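Local coordinates for multicopper oxidase (Uncultured bacterium, PDB 4E9X), which probably couples the one-electron oxidation of reducing substrates to the reduction of dioxygen to water, using bound copper ions, at residues P33-H38 with M307-G312; D43-N48 with Y91-D96; V136-I141 with L181-G186; P246-F251 with D276-D281. All coordinates share one frame; numbering follows the deposited sequence.

Contact 1 closes a chain loop of 268 residues, and contacts 2, 3 and 4 follow in that order inside it. Contacts 1 and 2, centres about 17 Å apart, use the successive strands 36-40 and 44-51 of the first cupredoxin domain. Contact 1 adds the late strand 306-308 to a sheet there, bringing the C-terminal part back onto this domain. Contacts 3 and 4 belong to the second domain, centres about 14 Å apart, and both reach the sheet holding 181-183, 270-275 and 248-253. Leu-36 packs on Ile-141, so contacts 1 and 3 meet where the domains join. Contacts 2 and 4 lie about 42 Å apart, on opposite sides of the chain's centre. Contact 4 borders a neighbouring subunit.

Contact 1 of 4, residues P33-H38 with M307-G312; sequences PGPLIH and MFDHDG
The carbonyl oxygen of Leu-36 accepts the shortest bond here, 2.8 Å from the N of Phe-308. The donor lies in the carbonyl plane, and the N-H points at the oxygen at 157°. The CA of Met-307 also approaches Leu-36 O, as a CA-H...O contact. Leu-36 and Phe-308 form an antiparallel hydrogen-bonded pair, so the late strand 306-308 is added to the edge of a cupredoxin sheet beside strand 36-40. The return bond, from Leu-36 N to Phe-308 O, is 3.0 Å and more bent.

Side chains of paired residues lie alongside each other. On one face, Leu-36 CD2 comes within 4.2 Å of Phe-308 CD2. On the other, Ile-37 and Met-307 pack together, with Phe-6 of strand 3-18 touching both. The sulfur-methyl end of Met-307 turns at chi3 (-83°), which brings CE over the CG1-CD1 branch of Ile-37. This fit is tight, with CE 3.3 Å from Ile-37 CG1. Further along, Pro-35 CB rests on Met-307 CG at 3.7 Å. Asp-309 lies beside the proline ring, its OD1 hydrogen-bonded to Asn-29 and 3.3 Å from Pro-35 CG.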
loop_
_atom_site.group_PDB
_atom_site.type_symbol
_atom_site.label_atom_id
_atom_site.label_comp_id
_atom_site.label_asym_id
_atom_site.label_seq_id
_atom_site.Cartn_x
_atom_site.Cartn_y
_atom_site.Cartn_z
ATOM N N PRO A 33 -12.797 12.643 -15.768
ATOM C CA PRO A 33 -11.991 11.703 -16.546
ATOM C C PRO A 33 -12.161 11.916 -18.068
ATOM O O PRO A 33 -13.158 12.508 -18.533
ATOM C CB PRO A 33 -12.663 10.376 -16.215
ATOM C CG PRO A 33 -13.325 10.546 -14.863
ATOM C CD PRO A 33 -13.760 11.987 -14.850
ATOM N N GLY A 34 -11.152 11.504 -18.804
ATOM C CA GLY A 34 -11.219 11.522 -20.253
ATOM C C GLY A 34 -12.349 10.599 -20.725
ATOM O O GLY A 34 -12.964 9.824 -19.968
ATOM N N PRO A 35 -12.636 10.656 -22.036
ATOM C CA PRO A 35 -13.680 9.804 -22.642
ATOM C C PRO A 35 -13.448 8.324 -22.381
ATOM O O PRO A 35 -12.325 7.807 -22.319
ATOM C CB PRO A 35 -13.571 10.113 -24.136
ATOM C CG PRO A 35 -12.981 11.490 -24.138
ATOM C CD PRO A 35 -11.944 11.520 -23.034
ATOM N N LEU A 36 -14.573 7.627 -22.197
ATOM C CA LEU A 36 -14.515 6.189 -22.123
ATOM C C LEU A 36 -14.257 5.610 -23.514
ATOM O O LEU A 36 -14.973 5.928 -24.483
ATOM C CB LEU A 36 -15.884 5.644 -21.645
ATOM C CG LEU A 36 -16.121 4.128 -21.809
ATOM C CD1 LEU A 36 -15.193 3.289 -20.920
ATOM C CD2 LEU A 36 -17.590 3.822 -21.438
ATOM N N ILE A 37 -13.300 4.698 -23.645
ATOM C CA ILE A 37 -13.083 3.929 -24.873
ATOM C C ILE A 37 -13.440 2.494 -24.526
ATOM O O ILE A 37 -12.881 1.924 -23.591
ATOM C CB ILE A 37 -11.636 4.093 -25.401
ATOM C CG1 ILE A 37 -11.296 5.533 -25.691
ATOM C CG2 ILE A 37 -11.450 3.160 -26.597
ATOM C CD1 ILE A 37 -9.808 5.770 -26.028
ATOM N N HIS A 38 -14.378 1.928 -25.236
ATOM C CA HIS A 38 -14.919 0.601 -24.929
ATOM C C HIS A 38 -14.875 -0.199 -26.219
ATOM O O HIS A 38 -15.557 0.140 -27.191
ATOM C CB HIS A 38 -16.341 0.747 -24.359
ATOM C CG HIS A 38 -16.873 -0.505 -23.772
ATOM N ND1 HIS A 38 -18.191 -0.633 -23.340
ATOM C CD2 HIS A 38 -16.296 -1.708 -23.461
ATOM C CE1 HIS A 38 -18.357 -1.848 -22.817
ATOM N NE2 HIS A 38 -17.267 -2.524 -22.883
ATOM N N MET A 307 -16.326 5.362 -28.423
ATOM C CA MET A 307 -15.710 6.343 -27.535
ATOM C C MET A 307 -16.813 7.301 -27.069
ATOM O O MET A 307 -17.618 7.830 -27.880
ATOM C CB MET A 307 -14.524 7.070 -28.153
ATOM C CG MET A 307 -14.068 8.256 -27.264
ATOM S SD MET A 307 -12.710 9.170 -28.101
ATOM C CE MET A 307 -11.358 8.160 -27.646
ATOM N N PHE A 308 -16.922 7.522 -25.759
ATOM C CA PHE A 308 -18.025 8.242 -25.169
ATOM C C PHE A 308 -17.536 9.380 -24.302
ATOM O O PHE A 308 -16.819 9.186 -23.316
ATOM C CB PHE A 308 -18.900 7.313 -24.262
ATOM C CG PHE A 308 -19.467 6.152 -25.031
ATOM C CD1 PHE A 308 -20.778 6.231 -25.494
ATOM C CD2 PHE A 308 -18.694 5.026 -25.271
ATOM C CE1 PHE A 308 -21.326 5.188 -26.217
ATOM C CE2 PHE A 308 -19.258 4.014 -26.038
ATOM C CZ PHE A 308 -20.571 4.084 -26.490
ATOM N N ASP A 309 -17.940 10.588 -24.700
ATOM C CA ASP A 309 -17.762 11.773 -23.853
ATOM C C ASP A 309 -18.850 11.801 -22.780
ATOM O O ASP A 309 -19.853 11.068 -22.861
ATOM C CB ASP A 309 -17.817 13.090 -24.623
ATOM C CG ASP A 309 -16.656 13.359 -25.557
ATOM O OD1 ASP A 309 -15.751 12.539 -25.683
ATOM O OD2 ASP A 309 -16.696 14.432 -26.235
ATOM N N HIS A 310 -18.652 12.631 -21.772
ATOM C CA HIS A 310 -19.692 12.790 -20.783
ATOM C C HIS A 310 -19.662 14.241 -20.301
ATOM O O HIS A 310 -18.643 14.736 -19.769
ATOM C CB HIS A 310 -19.519 11.844 -19.593
ATOM C CG HIS A 310 -20.554 12.096 -18.521
ATOM N ND1 HIS A 310 -21.888 12.276 -18.847
ATOM C CD2 HIS A 310 -20.408 12.148 -17.179
ATOM C CE1 HIS A 310 -22.539 12.455 -17.688
ATOM N NE2 HIS A 310 -21.672 12.402 -16.679
ATOM N N ASP A 311 -20.810 14.935 -20.476
ATOM C CA ASP A 311 -20.787 16.348 -20.136
ATOM C C ASP A 311 -20.681 16.585 -18.646
ATOM O O ASP A 311 -20.242 17.656 -18.253
ATOM C CB ASP A 311 -22.011 17.088 -20.710
ATOM C CG ASP A 311 -23.352 16.491 -20.383
ATOM O OD1 ASP A 311 -23.448 15.730 -19.382
ATOM O OD2 ASP A 311 -24.312 16.717 -21.167
ATOM N N GLY A 312 -20.988 15.627 -17.764
ATOM C CA GLY A 312 -20.786 15.857 -16.320
ATOM C C GLY A 312 -19.324 15.964 -15.985
ATOM O O GLY A 312 -18.991 16.408 -14.886
#

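Contact 2 of 4, residues D43-N48 with Y91-D96; sequences DDVIVN and YKFKAD
Val-45 sits over one face of the Phe-93 ring. Its CB is 4.0 Å from the ring centroid and 22° off the normal, a CH-pi contact offset toward the rim. The CG1 methyl reaches further, to 3.7 Å from Phe-93 CZ. Phe-93 CG stands between the backbone N and the carbonyl carbon (chi1 56°), which swings the ring back toward the neighbouring strand and under the valine. Trp-61 also meets this ring. On the same face of the sheet, Val-47 and Tyr-91 touch through their CB atoms. The Tyr-91 hydroxyl is hydrogen-bonded to Gln-80.

The backbones form an antiparallel ladder in the first cupredoxin domain, joining strands 44-51 and 88-94. Val-45 and Phe-93 exchange two bonds, that from Val-45 N to Phe-93 O being 2.8 Å. Val-47 and Tyr-91 exchange two more. At the end of the ladder, Ala-95 N meets Asp-43 O at 2.8 Å, and Ala-95 is the centre of an inverse gamma turn.

On the other face, Ile-46 CG2 lies against Lys-92 CE. Next to them, Lys-94 bends at chi3 and chi4 to bring NZ back to Asp-44. NZ forms a salt bridge with Asp-44 OD1, approaching from the syn side at 3.0 Å, 23° out of the carboxylate plane. With an alanine here in place of Asp-44, the Lys-94 ammonium would probably lose this carboxylate mate.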
loop_
_atom_site.group_PDB
_atom_site.type_symbol
_atom_site.label_atom_id
_atom_site.label_comp_id
_atom_site.label_asym_id
_atom_site.label_seq_id
_atom_site.Cartn_x
_atom_site.Cartn_y
_atom_site.Cartn_z
ATOM N N ASP A 43 -10.058 -6.139 -31.332
ATOM C CA ASP A 43 -10.295 -5.022 -32.230
ATOM C C ASP A 43 -8.976 -4.342 -32.549
ATOM O O ASP A 43 -8.003 -4.321 -31.767
ATOM C CB ASP A 43 -11.259 -4.009 -31.629
ATOM C CG ASP A 43 -12.714 -4.464 -31.584
ATOM O OD1 ASP A 43 -13.126 -5.433 -32.248
ATOM O OD2 ASP A 43 -13.472 -3.789 -30.859
ATOM N N ASP A 44 -8.952 -3.766 -33.772
ATOM C CA ASP A 44 -7.864 -2.906 -34.169
ATOM C C ASP A 44 -8.268 -1.472 -33.870
ATOM O O ASP A 44 -9.214 -0.976 -34.469
ATOM C CB ASP A 44 -7.635 -3.108 -35.667
ATOM C CG ASP A 44 -7.196 -4.551 -35.906
ATOM O OD1 ASP A 44 -6.255 -5.031 -35.227
ATOM O OD2 ASP A 44 -7.813 -5.206 -36.771
ATOM N N VAL A 45 -7.537 -0.830 -32.966
ATOM C CA VAL A 45 -7.863 0.525 -32.517
ATOM C C VAL A 45 -6.938 1.521 -33.199
ATOM O O VAL A 45 -5.724 1.311 -33.282
ATOM C CB VAL A 45 -7.726 0.588 -30.988
ATOM C CG1 VAL A 45 -8.090 1.985 -30.496
ATOM C CG2 VAL A 45 -8.636 -0.436 -30.368
ATOM N N ILE A 46 -7.551 2.618 -33.646
ATOM C CA ILE A 46 -6.819 3.749 -34.186
ATOM C C ILE A 46 -7.251 4.989 -33.446
ATOM O O ILE A 46 -8.460 5.259 -33.381
ATOM C CB ILE A 46 -7.112 3.875 -35.704
ATOM C CG1 ILE A 46 -6.767 2.605 -36.500
ATOM C CG2 ILE A 46 -6.396 5.093 -36.271
ATOM C CD1 ILE A 46 -7.375 2.592 -37.901
ATOM N N VAL A 47 -6.329 5.730 -32.853
ATOM C CA VAL A 47 -6.701 6.955 -32.144
ATOM C C VAL A 47 -5.876 8.108 -32.733
ATOM O O VAL A 47 -4.619 8.109 -32.661
ATOM C CB VAL A 47 -6.439 6.830 -30.638
ATOM C CG1 VAL A 47 -6.917 8.133 -29.972
ATOM C CG2 VAL A 47 -7.211 5.685 -30.008
ATOM N N ASN A 48 -6.573 9.104 -33.320
ATOM C CA ASN A 48 -5.914 10.273 -33.885
ATOM C C ASN A 48 -5.996 11.385 -32.836
ATOM O O ASN A 48 -7.130 11.764 -32.484
ATOM C CB ASN A 48 -6.591 10.733 -35.182
ATOM C CG ASN A 48 -6.743 9.601 -36.199
ATOM O OD1 ASN A 48 -5.736 9.031 -36.591
ATOM N ND2 ASN A 48 -7.971 9.291 -36.604
ATOM N N TYR A 91 -2.056 6.893 -32.972
ATOM C CA TYR A 91 -1.756 5.628 -32.297
ATOM C C TYR A 91 -2.505 4.487 -32.990
ATOM O O TYR A 91 -3.691 4.708 -33.251
ATOM C CB TYR A 91 -2.171 5.671 -30.813
ATOM C CG TYR A 91 -1.322 6.720 -30.090
ATOM C CD1 TYR A 91 -0.055 6.373 -29.649
ATOM C CD2 TYR A 91 -1.760 8.038 -29.893
ATOM C CE1 TYR A 91 0.793 7.254 -28.976
ATOM C CE2 TYR A 91 -0.943 8.950 -29.250
ATOM C CZ TYR A 91 0.318 8.553 -28.807
ATOM O OH TYR A 91 1.131 9.466 -28.191
ATOM N N LYS A 92 -1.855 3.346 -33.203
ATOM C CA LYS A 92 -2.552 2.148 -33.658
ATOM C C LYS A 92 -2.090 0.917 -32.867
ATOM O O LYS A 92 -0.883 0.682 -32.705
ATOM C CB LYS A 92 -2.251 1.905 -35.155
ATOM C CG LYS A 92 -2.611 3.075 -36.030
ATOM C CD LYS A 92 -2.486 2.670 -37.505
ATOM C CE LYS A 92 -3.095 3.759 -38.409
ATOM N NZ LYS A 92 -3.084 3.418 -39.844
ATOM N N PHE A 93 -3.069 0.157 -32.342
ATOM C CA PHE A 93 -2.737 -1.061 -31.606
ATOM C C PHE A 93 -3.876 -2.032 -31.721
ATOM O O PHE A 93 -5.019 -1.600 -31.937
ATOM C CB PHE A 93 -2.384 -0.782 -30.133
ATOM C CG PHE A 93 -3.466 -0.030 -29.378
ATOM C CD1 PHE A 93 -4.490 -0.710 -28.722
ATOM C CD2 PHE A 93 -3.433 1.347 -29.345
ATOM C CE1 PHE A 93 -5.459 0.027 -28.056
ATOM C CE2 PHE A 93 -4.388 2.075 -28.674
ATOM C CZ PHE A 93 -5.428 1.413 -28.014
ATOM N N LYS A 94 -3.591 -3.315 -31.558
ATOM C CA LYS A 94 -4.649 -4.292 -31.430
ATOM C C LYS A 94 -4.925 -4.485 -29.949
ATOM O O LYS A 94 -4.038 -4.603 -29.112
ATOM C CB LYS A 94 -4.265 -5.651 -32.047
ATOM C CG LYS A 94 -5.307 -6.775 -31.999
ATOM C CD LYS A 94 -4.783 -8.011 -32.681
ATOM C CE LYS A 94 -4.794 -7.852 -34.186
ATOM N NZ LYS A 94 -6.185 -8.022 -34.726
ATOM N N ALA A 95 -6.249 -4.549 -29.640
ATOM C CA ALA A 95 -6.689 -4.735 -28.280
ATOM C C ALA A 95 -6.678 -6.216 -27.901
ATOM O O ALA A 95 -7.751 -6.779 -27.648
ATOM C CB ALA A 95 -8.111 -4.159 -28.168
ATOM N N ASP A 96 -5.499 -6.824 -27.844
ATOM C CA ASP A 96 -5.430 -8.250 -27.575
ATOM C C ASP A 96 -5.349 -8.492 -26.083
ATOM O O ASP A 96 -5.477 -9.639 -25.670
ATOM C CB ASP A 96 -4.294 -8.952 -28.295
ATOM C CG ASP A 96 -2.948 -8.328 -28.201
ATOM O OD1 ASP A 96 -2.690 -7.454 -27.361
ATOM O OD2 ASP A 96 -2.088 -8.735 -29.033
#

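Contact 3 of 4, residues V136-I141 with L181-G186; sequences VTKDVI and LRVKKG
Lys-138 reaches from its strand to the backbone of Arg-182, and its aliphatic chain does most of the touching. CG is anti to the backbone N (chi1 -170°), and bends at chi3 and chi4 turn the end of the chain toward the carbonyl of Arg-182. CE lies 3.8 Å from Val-183 CG1, where the side chains cross at about a right angle. CE is also 3.1 Å from Arg-182 O. NZ makes no direct hydrogen bond to that oxygen, because the angle is poor. A water joins them instead: it accepts from Lys-138 NZ at 2.8 Å and donates to Arg-182 O at 3.2 Å. Replacing Lys-138 by alanine would probably break this water bridge and leave a gap beside Val-183. In one of its two modelled positions, Leu-181 passes Lys-138 CD with its CD2 at 4.1 Å.

Two residues on, Val-140 points the same way. In that same leucine position, its CG1 meets Leu-181 CD1 tip to tip at 3.9 Å.

No backbone bond joins the segments. The contact is face-to-face packing between the two sheets of the second cupredoxin domain. Strand 138-147 pairs with 187-195 in one sheet, and strand 181-183 edges the other, beside 270-275.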
loop_
_atom_site.group_PDB
_atom_site.type_symbol
_atom_site.label_atom_id
_atom_site.label_comp_id
_atom_site.label_asym_id
_atom_site.label_seq_id
_atom_site.Cartn_x
_atom_site.Cartn_y
_atom_site.Cartn_z
ATOM N N VAL A 136 -23.855 -9.488 -14.311
ATOM C CA VAL A 136 -23.743 -8.076 -13.974
ATOM C C VAL A 136 -24.879 -7.255 -14.599
ATOM O O VAL A 136 -25.191 -7.410 -15.790
ATOM C CB VAL A 136 -22.381 -7.557 -14.453
ATOM C CG1 VAL A 136 -22.295 -6.041 -14.331
ATOM C CG2 VAL A 136 -21.279 -8.236 -13.642
ATOM N N THR A 137 -25.468 -6.376 -13.796
ATOM C CA THR A 137 -26.549 -5.504 -14.246
ATOM C C THR A 137 -26.112 -4.045 -14.247
ATOM O O THR A 137 -26.789 -3.201 -14.836
ATOM C CB THR A 137 -27.812 -5.647 -13.393
ATOM O OG1 THR A 137 -27.452 -5.256 -12.074
ATOM C CG2 THR A 137 -28.295 -7.110 -13.386
ATOM N N LYS A 138 -24.960 -3.745 -13.661
ATOM C CA LYS A 138 -24.490 -2.357 -13.635
ATOM C C LYS A 138 -22.967 -2.376 -13.545
ATOM O O LYS A 138 -22.448 -3.123 -12.711
ATOM C CB LYS A 138 -25.055 -1.646 -12.416
ATOM C CG LYS A 138 -24.803 -0.124 -12.449
ATOM C CD LYS A 138 -25.193 0.486 -11.110
ATOM C CE LYS A 138 -26.666 0.246 -10.733
ATOM N NZ LYS A 138 -27.530 0.750 -11.841
ATOM N N ASP A 139 -22.315 -1.607 -14.390
ATOM C CA ASP A 139 -20.850 -1.522 -14.478
ATOM C C ASP A 139 -20.466 -0.126 -14.100
ATOM O O ASP A 139 -21.123 0.820 -14.565
ATOM C CB ASP A 139 -20.459 -1.950 -15.910
ATOM C CG ASP A 139 -19.009 -2.286 -16.118
ATOM O OD1 ASP A 139 -18.167 -2.140 -15.221
ATOM O OD2 ASP A 139 -18.717 -2.726 -17.264
ATOM N N VAL A 140 -19.476 0.021 -13.233
ATOM C CA VAL A 140 -19.143 1.260 -12.544
ATOM C C VAL A 140 -17.641 1.497 -12.608
ATOM O O VAL A 140 -16.872 0.644 -12.205
ATOM C CB VAL A 140 -19.571 1.109 -11.061
ATOM C CG1 VAL A 140 -19.172 2.282 -10.166
ATOM C CG2 VAL A 140 -21.104 0.875 -10.986
ATOM N N ILE A 141 -17.263 2.682 -13.068
ATOM C CA ILE A 141 -15.843 3.092 -13.112
ATOM C C ILE A 141 -15.590 4.092 -12.032
ATOM O O ILE A 141 -16.287 5.116 -11.962
ATOM C CB ILE A 141 -15.523 3.654 -14.510
ATOM C CG1 ILE A 141 -15.360 2.480 -15.519
ATOM C CG2 ILE A 141 -14.282 4.564 -14.519
ATOM C CD1 ILE A 141 -15.323 2.890 -16.977
ATOM N N LEU A 181 -24.265 6.181 -6.098
ATOM C CA LEU A 181 -24.303 4.943 -6.900
ATOM C C LEU A 181 -25.674 4.339 -6.610
ATOM O O LEU A 181 -25.908 3.748 -5.532
ATOM C CB LEU A 181 -23.121 4.056 -6.507
ATOM C CG LEU A 181 -22.665 2.933 -7.422
ATOM C CD1 LEU A 181 -21.344 2.323 -6.952
ATOM C CD2 LEU A 181 -23.728 1.853 -7.534
ATOM N N ARG A 182 -26.630 4.530 -7.541
ATOM C CA ARG A 182 -28.016 4.125 -7.314
ATOM C C ARG A 182 -28.247 2.719 -7.826
ATOM O O ARG A 182 -27.931 2.407 -8.989
ATOM C CB ARG A 182 -29.014 5.120 -7.963
ATOM C CG ARG A 182 -28.929 6.462 -7.229
ATOM C CD ARG A 182 -30.078 7.376 -7.650
ATOM N NE ARG A 182 -30.068 8.601 -6.898
ATOM C CZ ARG A 182 -30.782 9.667 -7.199
ATOM N NH1 ARG A 182 -31.549 9.695 -8.262
ATOM N NH2 ARG A 182 -30.704 10.768 -6.434
ATOM N N VAL A 183 -28.774 1.881 -6.951
ATOM C CA VAL A 183 -29.037 0.462 -7.261
ATOM C C VAL A 183 -30.438 0.130 -6.840
ATOM O O VAL A 183 -31.101 0.889 -6.141
ATOM C CB VAL A 183 -28.045 -0.479 -6.544
ATOM C CG1 VAL A 183 -26.603 -0.089 -6.979
ATOM C CG2 VAL A 183 -28.224 -0.420 -5.030
ATOM N N LYS A 184 -30.892 -1.058 -7.234
ATOM C CA LYS A 184 -32.102 -1.635 -6.647
ATOM C C LYS A 184 -31.771 -3.068 -6.235
ATOM O O LYS A 184 -30.834 -3.698 -6.721
ATOM C CB LYS A 184 -33.319 -1.583 -7.571
ATOM C CG LYS A 184 -33.172 -2.524 -8.754
ATOM C CD LYS A 184 -34.466 -2.436 -9.576
ATOM C CE LYS A 184 -34.509 -3.505 -10.637
ATOM N NZ LYS A 184 -35.864 -3.505 -11.314
ATOM N N LYS A 185 -32.562 -3.588 -5.295
ATOM C CA LYS A 185 -32.311 -4.929 -4.772
ATOM C C LYS A 185 -32.255 -5.945 -5.882
ATOM O O LYS A 185 -33.138 -5.915 -6.758
ATOM C CB LYS A 185 -33.400 -5.309 -3.730
ATOM C CG LYS A 185 -32.969 -6.581 -2.975
ATOM C CD LYS A 185 -34.083 -7.050 -2.041
ATOM C CE LYS A 185 -33.584 -8.239 -1.202
ATOM N NZ LYS A 185 -34.699 -8.802 -0.377
ATOM N N GLY A 186 -31.243 -6.800 -5.886
ATOM C CA GLY A 186 -31.069 -7.863 -6.902
ATOM C C GLY A 186 -30.059 -7.431 -7.955
ATOM O O GLY A 186 -29.631 -8.240 -8.751
HETATM O O HOH W 1 -26.505 3.375 -11.667
#

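Contact 4 of 4, residues P246-F251 with D276-D281; sequences PGRFIF and DGVPVD
The guanidinium of Arg-248 meets its polar partners at its edge. Asp-281 OD2 lies 2.8 Å from Arg-248 NH2, only 5° out of the guanidinium plane, and forms a salt bridge. The carboxylate is turned 72° against the guanidinium and uses the anti side of OD2. Arg-248 NH1 adds a weak 3.3 Å bond to the same oxygen and another weak one to Pro-279 O. A water in the guanidinium plane accepts from Arg-248 NH1 at 2.8 Å and donates to Val-278 O. Tyr-284 makes a cation-pi contact with the arginine. The bend at chi3 (-61°) helps bring the group to the 276-281 loop, where it ties three residues together.

Val-278 supplies the apolar part. Its CG2 sits 3.5 Å from Gly-247 N and 4.2 Å from Pro-246 CB. Gly-247 has no side chain; a CB there would clash with Phe-249 CE2.

NH2 of Arg-248 has a second partner, Val-78 O of a neighbouring subunit. Trp-70 of that subunit packs on both Arg-248 and Val-278, so the contact lies at a subunit interface. Within the chain, the loop leaves strand 270-275, which runs antiparallel to strand 248-253 in a sheet of the second cupredoxin domain.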
loop_
_atom_site.group_PDB
_atom_site.type_symbol
_atom_site.label_atom_id
_atom_site.label_comp_id
_atom_site.label_asym_id
_atom_site.label_seq_id
_atom_site.Cartn_x
_atom_site.Cartn_y
_atom_site.Cartn_z
ATOM N N PRO A 246 -30.880 -3.720 1.065
ATOM C CA PRO A 246 -31.317 -2.312 0.863
ATOM C C PRO A 246 -31.033 -1.418 2.065
ATOM O O PRO A 246 -31.351 -1.728 3.217
ATOM C CB PRO A 246 -32.861 -2.474 0.685
ATOM C CG PRO A 246 -32.950 -3.832 0.006
ATOM C CD PRO A 246 -31.957 -4.691 0.780
ATOM N N GLY A 247 -30.514 -0.245 1.777
ATOM C CA GLY A 247 -30.167 0.772 2.760
ATOM C C GLY A 247 -29.575 1.978 2.039
ATOM O O GLY A 247 -29.606 2.012 0.784
ATOM N N ARG A 248 -29.031 2.906 2.783
ATOM C CA ARG A 248 -28.152 3.934 2.239
ATOM C C ARG A 248 -26.774 3.645 2.855
ATOM O O ARG A 248 -26.598 3.832 4.064
ATOM C CB ARG A 248 -28.580 5.355 2.565
ATOM C CG ARG A 248 -29.897 5.738 1.922
ATOM C CD ARG A 248 -30.238 7.224 2.028
ATOM N NE ARG A 248 -30.361 7.696 3.405
ATOM C CZ ARG A 248 -31.543 7.836 4.036
ATOM N NH1 ARG A 248 -32.707 7.536 3.448
ATOM N NH2 ARG A 248 -31.530 8.287 5.277
ATOM N N PHE A 249 -25.862 3.172 2.013
ATOM C CA PHE A 249 -24.583 2.672 2.495
ATOM C C PHE A 249 -23.427 3.438 1.872
ATOM O O PHE A 249 -23.144 3.348 0.683
ATOM C CB PHE A 249 -24.493 1.170 2.166
ATOM C CG PHE A 249 -25.313 0.330 3.144
ATOM C CD1 PHE A 249 -24.973 0.253 4.489
ATOM C CD2 PHE A 249 -26.392 -0.411 2.659
ATOM C CE1 PHE A 249 -25.689 -0.565 5.329
ATOM C CE2 PHE A 249 -27.124 -1.237 3.539
ATOM C CZ PHE A 249 -26.746 -1.310 4.886
ATOM N N ILE A 250 -22.728 4.221 2.703
ATOM C CA ILE A 250 -21.605 5.031 2.186
ATOM C C ILE A 250 -20.521 4.118 1.695
ATOM O O ILE A 250 -20.355 2.971 2.119
ATOM C CB ILE A 250 -21.206 6.008 3.297
ATOM C CG1 ILE A 250 -20.375 7.218 2.880
ATOM C CG2 ILE A 250 -20.463 5.312 4.419
ATOM C CD1 ILE A 250 -20.204 8.252 3.991
ATOM N N PHE A 251 -19.701 4.637 0.760
ATOM C CA PHE A 251 -18.706 3.820 0.036
ATOM C C PHE A 251 -17.588 4.836 -0.187
ATOM O O PHE A 251 -17.804 5.853 -0.844
ATOM C CB PHE A 251 -19.371 3.320 -1.232
ATOM C CG PHE A 251 -18.582 2.352 -2.167
ATOM C CD1 PHE A 251 -19.154 1.942 -3.352
ATOM C CD2 PHE A 251 -17.309 1.846 -1.857
ATOM C CE1 PHE A 251 -18.546 1.061 -4.242
ATOM C CE2 PHE A 251 -16.707 1.005 -2.768
ATOM C CZ PHE A 251 -17.270 0.617 -3.934
ATOM N N ASP A 276 -32.963 2.034 -4.353
ATOM C CA ASP A 276 -34.189 2.731 -4.818
ATOM C C ASP A 276 -35.331 2.619 -3.825
ATOM O O ASP A 276 -36.129 3.544 -3.732
ATOM C CB ASP A 276 -34.616 2.075 -6.115
ATOM C CG ASP A 276 -33.803 2.482 -7.372
ATOM O OD1 ASP A 276 -33.082 3.509 -7.301
ATOM O OD2 ASP A 276 -33.916 1.816 -8.410
ATOM N N GLY A 277 -35.432 1.494 -3.120
ATOM C CA GLY A 277 -36.683 1.265 -2.337
ATOM C C GLY A 277 -36.645 1.973 -1.001
ATOM O O GLY A 277 -37.656 1.888 -0.251
ATOM N N VAL A 278 -35.523 2.586 -0.619
ATOM C CA VAL A 278 -35.434 3.063 0.780
ATOM C C VAL A 278 -36.024 4.449 0.887
ATOM O O VAL A 278 -35.598 5.386 0.178
ATOM C CB VAL A 278 -33.950 3.054 1.235
ATOM C CG1 VAL A 278 -33.871 3.630 2.662
ATOM C CG2 VAL A 278 -33.378 1.648 1.159
ATOM N N PRO A 279 -37.017 4.703 1.724
ATOM C CA PRO A 279 -37.561 6.069 1.809
ATOM C C PRO A 279 -36.527 7.066 2.266
ATOM O O PRO A 279 -35.673 6.773 3.105
ATOM C CB PRO A 279 -38.675 5.926 2.871
ATOM C CG PRO A 279 -39.046 4.486 2.825
ATOM C CD PRO A 279 -37.723 3.778 2.602
ATOM N N VAL A 280 -36.554 8.262 1.693
ATOM C CA VAL A 280 -35.546 9.286 1.977
ATOM C C VAL A 280 -35.894 10.137 3.176
ATOM O O VAL A 280 -36.922 10.758 3.271
ATOM C CB VAL A 280 -35.388 10.165 0.709
ATOM C CG1 VAL A 280 -34.428 11.311 0.951
ATOM C CG2 VAL A 280 -34.988 9.316 -0.503
ATOM N N ASP A 281 -35.003 10.270 4.146
ATOM C CA ASP A 281 -35.202 11.077 5.328
ATOM C C ASP A 281 -34.926 12.552 5.060
ATOM O O ASP A 281 -34.076 12.808 4.193
ATOM C CB ASP A 281 -34.292 10.599 6.468
ATOM C CG ASP A 281 -34.738 9.161 6.831
ATOM O OD1 ASP A 281 -35.687 9.011 7.610
ATOM O OD2 ASP A 281 -34.125 8.197 6.304
HETATM O O HOH W 2 -33.178 6.697 0.776
#